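Local structure of putative glycosyl hydrolase (Parabacteroides distasonis, 4QHZ) at residues M99-Q104 with N166-I171; P154-M159 with N194-Q199. The protein is probably a hydrolase of the 3-keto-disaccharide hydrolase family, within the concanavalin-like group, and binds a magnesium ion. All blocks are in the same frame, centred on the assembly; numbering follows the deposited sequence.

Both contacts reach the same antiparallel sheet: interaction 1 pairs two of its strands, 97-104 and 165-177, whereas in interaction 2 the 154-159 loop packs on the hairpin turn and the start of strand 196-203. The centre of interaction 1 is about 6 Å from that of the chain; it combines regular backbone pairing with aromatic packing on one face and a hydrogen-bonded His-carboxylate network on the other. Interaction 2 lies farther out (about 13 Å, centre to centre), also buried, with just two direct hydrogen bonds and otherwise aliphatic packing. They meet at Asn194, whose amide probably bonds to Val167 N and Asn166 OD1, and where Met159 packs on Trp103 and Asn166; both touch a second subunit.

Interaction 1 (M99-Q104 with N166-I171); sequences MHIEWQ and NVYDII. With EDO (1,2-ethanediol), chain H.
Met99 and Ile170 form a hydrogen-bonded pair of neighbouring antiparallel strands in the sheet of this concanavalin-like domain, Met99 N reaching Ile170 O at 2.8 Å. On the face shared with Glu102, Val167 and Asp169, His100 has CG anti to its backbone nitrogen (chi1 -174°), which carries the imidazole across to Asp169. There ND1 donates to Asp169 OD1 at 2.6 Å, meeting it from 36° above the carboxylate plane. NE2 donates almost straight (2.8 Å) to the anti lone pair of Glu102 OE2. Ile101 runs alongside Tyr168, CG2 against CB at 3.6 Å. Glu102 lies beside Val167, while its OE1 forms a salt bridge with Arg239. Trp103 folds its indole over Asn166, whose CB sits 3.7 Å from the six-membered ring centroid in a CH-pi contact. The indole edge is turned to Tyr168 in a T-shaped pair, planes 74° apart, with NE1 over the middle of the phenol face; Tyr168 OH bonds to Gln130 O, in a residue of the magnesium site. Ethanediol, probably from the crystallisation liquor, bridges Asp169 OD2 and Asp169 OD2 of the second subunit. Carboxylates at both ring nitrogens fix the rotation of His100 and probably favour its doubly protonated, charged form.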
# COMPACT_ATOMS: atom_id res chain seq x y z
N MSE C 99 -5.76 18.98 -6.36
CA MSE C 99 -6.57 19.76 -7.27
C MSE C 99 -7.90 20.15 -6.70
O MSE C 99 -8.50 19.38 -5.95
CB MSE C 99 -6.89 18.83 -8.44
CG MSE C 99 -6.73 19.49 -9.78
SE MSE C 99 -7.67 18.33 -11.06
CE MSE C 99 -8.94 19.74 -11.58
N HIS C 100 -8.39 21.33 -7.07
CA HIS C 100 -9.71 21.80 -6.67
C HIS C 100 -10.48 22.21 -7.92
O HIS C 100 -9.92 22.83 -8.82
CB HIS C 100 -9.59 22.97 -5.71
CG HIS C 100 -10.89 23.43 -5.13
ND1 HIS C 100 -11.37 22.97 -3.92
CD2 HIS C 100 -11.80 24.32 -5.58
CE1 HIS C 100 -12.53 23.54 -3.66
NE2 HIS C 100 -12.82 24.38 -4.65
N ILE C 101 -11.76 21.85 -7.99
CA ILE C 101 -12.60 22.20 -9.13
C ILE C 101 -14.07 22.16 -8.72
O ILE C 101 -14.52 21.23 -8.05
CB ILE C 101 -12.33 21.29 -10.35
CG1 ILE C 101 -13.21 21.68 -11.54
CG2 ILE C 101 -12.56 19.81 -10.02
CD1 ILE C 101 -12.75 21.07 -12.86
N GLU C 102 -14.81 23.19 -9.13
CA GLU C 102 -16.23 23.30 -8.81
C GLU C 102 -17.02 23.33 -10.10
O GLU C 102 -16.58 23.91 -11.10
CB GLU C 102 -16.48 24.56 -7.99
CG GLU C 102 -15.62 24.60 -6.73
CD GLU C 102 -15.95 25.74 -5.78
OE1 GLU C 102 -16.96 26.46 -5.99
OE2 GLU C 102 -15.19 25.90 -4.80
N TRP C 103 -18.18 22.67 -10.09
CA TRP C 103 -18.99 22.55 -11.29
C TRP C 103 -20.49 22.61 -11.00
O TRP C 103 -20.96 22.14 -9.95
CB TRP C 103 -18.66 21.26 -12.06
CG TRP C 103 -18.64 20.01 -11.25
CD1 TRP C 103 -17.60 19.53 -10.52
CD2 TRP C 103 -19.69 19.04 -11.14
NE1 TRP C 103 -17.93 18.34 -9.92
CE2 TRP C 103 -19.21 18.01 -10.29
CE3 TRP C 103 -20.99 18.95 -11.63
CZ2 TRP C 103 -19.99 16.90 -9.94
CZ3 TRP C 103 -21.77 17.85 -11.29
CH2 TRP C 103 -21.26 16.84 -10.45
N GLN C 104 -21.22 23.19 -11.94
CA GLN C 104 -22.63 23.48 -11.78
C GLN C 104 -23.44 22.87 -12.90
O GLN C 104 -23.19 23.15 -14.08
CB GLN C 104 -22.84 24.99 -11.78
CG GLN C 104 -24.27 25.44 -11.53
CD GLN C 104 -24.48 26.89 -11.89
OE1 GLN C 104 -24.13 27.32 -12.99
NE2 GLN C 104 -25.03 27.67 -10.97
N ASN C 166 -21.12 21.95 -7.14
CA ASN C 166 -20.53 20.72 -6.62
C ASN C 166 -19.03 20.86 -6.55
O ASN C 166 -18.39 21.18 -7.54
CB ASN C 166 -20.92 19.53 -7.48
CG ASN C 166 -22.38 19.17 -7.35
OD1 ASN C 166 -22.79 18.54 -6.38
ND2 ASN C 166 -23.19 19.62 -8.30
N VAL C 167 -18.48 20.64 -5.36
CA VAL C 167 -17.08 20.94 -5.08
C VAL C 167 -16.27 19.66 -5.07
O VAL C 167 -16.57 18.75 -4.29
CB VAL C 167 -16.94 21.64 -3.72
CG1 VAL C 167 -15.48 21.93 -3.41
CG2 VAL C 167 -17.75 22.92 -3.70
N TYR C 168 -15.26 19.58 -5.93
CA TYR C 168 -14.32 18.47 -5.91
C TYR C 168 -12.99 18.91 -5.31
O TYR C 168 -12.45 19.95 -5.68
CB TYR C 168 -14.05 17.92 -7.32
CG TYR C 168 -15.03 16.91 -7.90
CD1 TYR C 168 -16.10 16.40 -7.18
CD2 TYR C 168 -14.83 16.43 -9.20
CE1 TYR C 168 -16.96 15.46 -7.75
CE2 TYR C 168 -15.67 15.50 -9.76
CZ TYR C 168 -16.73 15.01 -9.03
OH TYR C 168 -17.57 14.08 -9.63
N ASP C 169 -12.48 18.10 -4.39
CA ASP C 169 -11.08 18.16 -3.97
C ASP C 169 -10.47 16.80 -4.27
O ASP C 169 -11.02 15.77 -3.89
CB ASP C 169 -10.96 18.53 -2.50
CG ASP C 169 -11.23 20.00 -2.26
OD1 ASP C 169 -10.42 20.83 -2.74
OD2 ASP C 169 -12.25 20.35 -1.63
N ILE C 170 -9.34 16.81 -4.99
CA ILE C 170 -8.75 15.61 -5.56
C ILE C 170 -7.27 15.54 -5.19
O ILE C 170 -6.55 16.52 -5.37
CB ILE C 170 -8.91 15.59 -7.08
CG1 ILE C 170 -10.39 15.48 -7.46
CG2 ILE C 170 -8.10 14.46 -7.70
CD1 ILE C 170 -10.69 15.74 -8.93
N ILE C 171 -6.85 14.40 -4.66
CA ILE C 171 -5.45 14.17 -4.34
C ILE C 171 -4.99 12.98 -5.16
O ILE C 171 -5.59 11.90 -5.06
CB ILE C 171 -5.22 13.89 -2.84
CG1 ILE C 171 -5.86 15.00 -1.99
CG2 ILE C 171 -3.73 13.77 -2.54
CD1 ILE C 171 -5.85 14.72 -0.50
C1 EDO H . -12.60 19.33 1.73
O1 EDO H . -13.18 19.08 0.45
C2 EDO H . -11.36 20.19 1.55
O2 EDO H . -10.63 20.24 2.78
O HOH W 1 -7.90 19.75 -3.22

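Interaction 2 (P154-M159 with N194-Q199); sequences PLANAM and NGVVLQ
The flat amide of Asn194 has Ala158 O almost exactly in its plane, accepting from ND2 at 2.9 Å and met nearly head-on by the N-H. In addition, ND2 bonds to Asn166 OD1, while OD1 accepts from Val167 N. With an alanine in place of Asn194, Ala158 O and Val167 N would probably be left without their amide partners and the Ala158 end of the loop freed to move. The second amide, Gln199, bends back at chi2 (-70°) to bring NE2 within 3.6 Å of Pro154 CA; Gly146 O and Ser152 O hold this nitrogen, and Thr202 OG1 bonds to OE1. At the far end, Leu155 N donates to Leu198 O (2.8 Å) on a lone pair in the carbonyl plane, and Pro154 CA-H leans on the same oxygen. Leu198 packs against the loop: CG lies 3.6 Å from Ala156 O and 4.0 Å from Pro154 CB, while CD1 reaches the methyl groups of Ala156 and Ala158. Ala158 CB also meets Val196 CB at 3.8 Å. Asn157 OD1 closes an Asx turn onto Met159 N. Asn194 and Gly195 form the type I' turn of the hairpin joining strands 185-193 and 196-203, with Leu198 and Gln199 making a classic bulge opposite Val191; Gln98 of the second subunit bonds to Val197 N.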
# COMPACT_ATOMS: atom_id res chain seq x y z
N PRO C 154 -18.20 5.05 -6.58
CA PRO C 154 -17.99 6.01 -5.50
C PRO C 154 -18.67 5.57 -4.21
O PRO C 154 -19.67 4.86 -4.23
CB PRO C 154 -18.64 7.28 -6.04
CG PRO C 154 -19.69 6.79 -6.97
CD PRO C 154 -19.10 5.57 -7.62
N LEU C 155 -18.12 6.01 -3.08
CA LEU C 155 -18.61 5.61 -1.77
C LEU C 155 -19.97 6.21 -1.43
O LEU C 155 -20.66 5.74 -0.54
CB LEU C 155 -17.59 5.99 -0.69
CG LEU C 155 -16.24 5.27 -0.80
CD1 LEU C 155 -15.21 5.91 0.13
CD2 LEU C 155 -16.39 3.79 -0.49
N ALA C 156 -20.36 7.27 -2.14
CA ALA C 156 -21.65 7.89 -1.90
C ALA C 156 -22.11 8.68 -3.11
O ALA C 156 -21.35 8.93 -4.04
CB ALA C 156 -21.57 8.80 -0.68
N ASN C 157 -23.39 9.07 -3.07
CA ASN C 157 -23.93 10.09 -3.96
C ASN C 157 -24.11 11.35 -3.14
O ASN C 157 -25.00 11.43 -2.30
CB ASN C 157 -25.25 9.61 -4.55
CG ASN C 157 -25.87 10.62 -5.51
OD1 ASN C 157 -25.67 11.82 -5.38
ND2 ASN C 157 -26.64 10.12 -6.47
N ALA C 158 -23.23 12.33 -3.35
CA ALA C 158 -23.21 13.56 -2.55
C ALA C 158 -23.58 14.78 -3.38
O ALA C 158 -23.05 15.88 -3.16
CB ALA C 158 -21.85 13.74 -1.89
N MSE C 159 -24.49 14.60 -4.32
CA MSE C 159 -24.85 15.65 -5.27
C MSE C 159 -25.58 16.78 -4.61
O MSE C 159 -26.40 16.57 -3.71
CB MSE C 159 -25.80 15.13 -6.34
CG MSE C 159 -25.15 14.15 -7.29
SE MSE C 159 -23.91 15.02 -8.54
CE MSE C 159 -24.90 16.64 -9.07
N ASN C 194 -18.24 17.88 -2.20
CA ASN C 194 -19.00 18.65 -1.21
C ASN C 194 -18.69 18.19 0.21
O ASN C 194 -19.60 18.03 1.04
CB ASN C 194 -20.50 18.56 -1.52
CG ASN C 194 -20.83 19.07 -2.90
OD1 ASN C 194 -20.32 20.11 -3.33
ND2 ASN C 194 -21.67 18.34 -3.63
N GLY C 195 -17.41 17.97 0.47
CA GLY C 195 -16.93 17.54 1.78
C GLY C 195 -17.08 16.06 2.09
O GLY C 195 -16.61 15.61 3.14
N VAL C 196 -17.69 15.30 1.18
CA VAL C 196 -17.91 13.87 1.37
C VAL C 196 -16.90 13.05 0.57
O VAL C 196 -16.77 13.24 -0.64
CB VAL C 196 -19.34 13.47 0.96
CG1 VAL C 196 -19.58 11.99 1.21
CG2 VAL C 196 -20.37 14.30 1.71
N VAL C 197 -16.21 12.12 1.23
CA VAL C 197 -15.23 11.27 0.55
C VAL C 197 -15.95 10.27 -0.36
O VAL C 197 -16.77 9.48 0.10
CB VAL C 197 -14.35 10.47 1.51
CG1 VAL C 197 -13.35 9.61 0.74
CG2 VAL C 197 -13.58 11.38 2.44
N LEU C 198 -15.60 10.31 -1.64
CA LEU C 198 -16.19 9.43 -2.65
C LEU C 198 -15.21 8.35 -3.12
O LEU C 198 -15.62 7.24 -3.46
CB LEU C 198 -16.67 10.26 -3.84
CG LEU C 198 -18.17 10.59 -3.89
CD1 LEU C 198 -18.71 11.17 -2.59
CD2 LEU C 198 -18.45 11.55 -5.05
N GLN C 199 -13.92 8.70 -3.16
CA GLN C 199 -12.86 7.74 -3.43
C GLN C 199 -11.83 7.89 -2.32
O GLN C 199 -11.26 8.97 -2.15
CB GLN C 199 -12.21 7.98 -4.79
CG GLN C 199 -13.16 7.87 -5.97
CD GLN C 199 -13.63 6.45 -6.24
OE1 GLN C 199 -13.03 5.48 -5.80
NE2 GLN C 199 -14.71 6.34 -7.01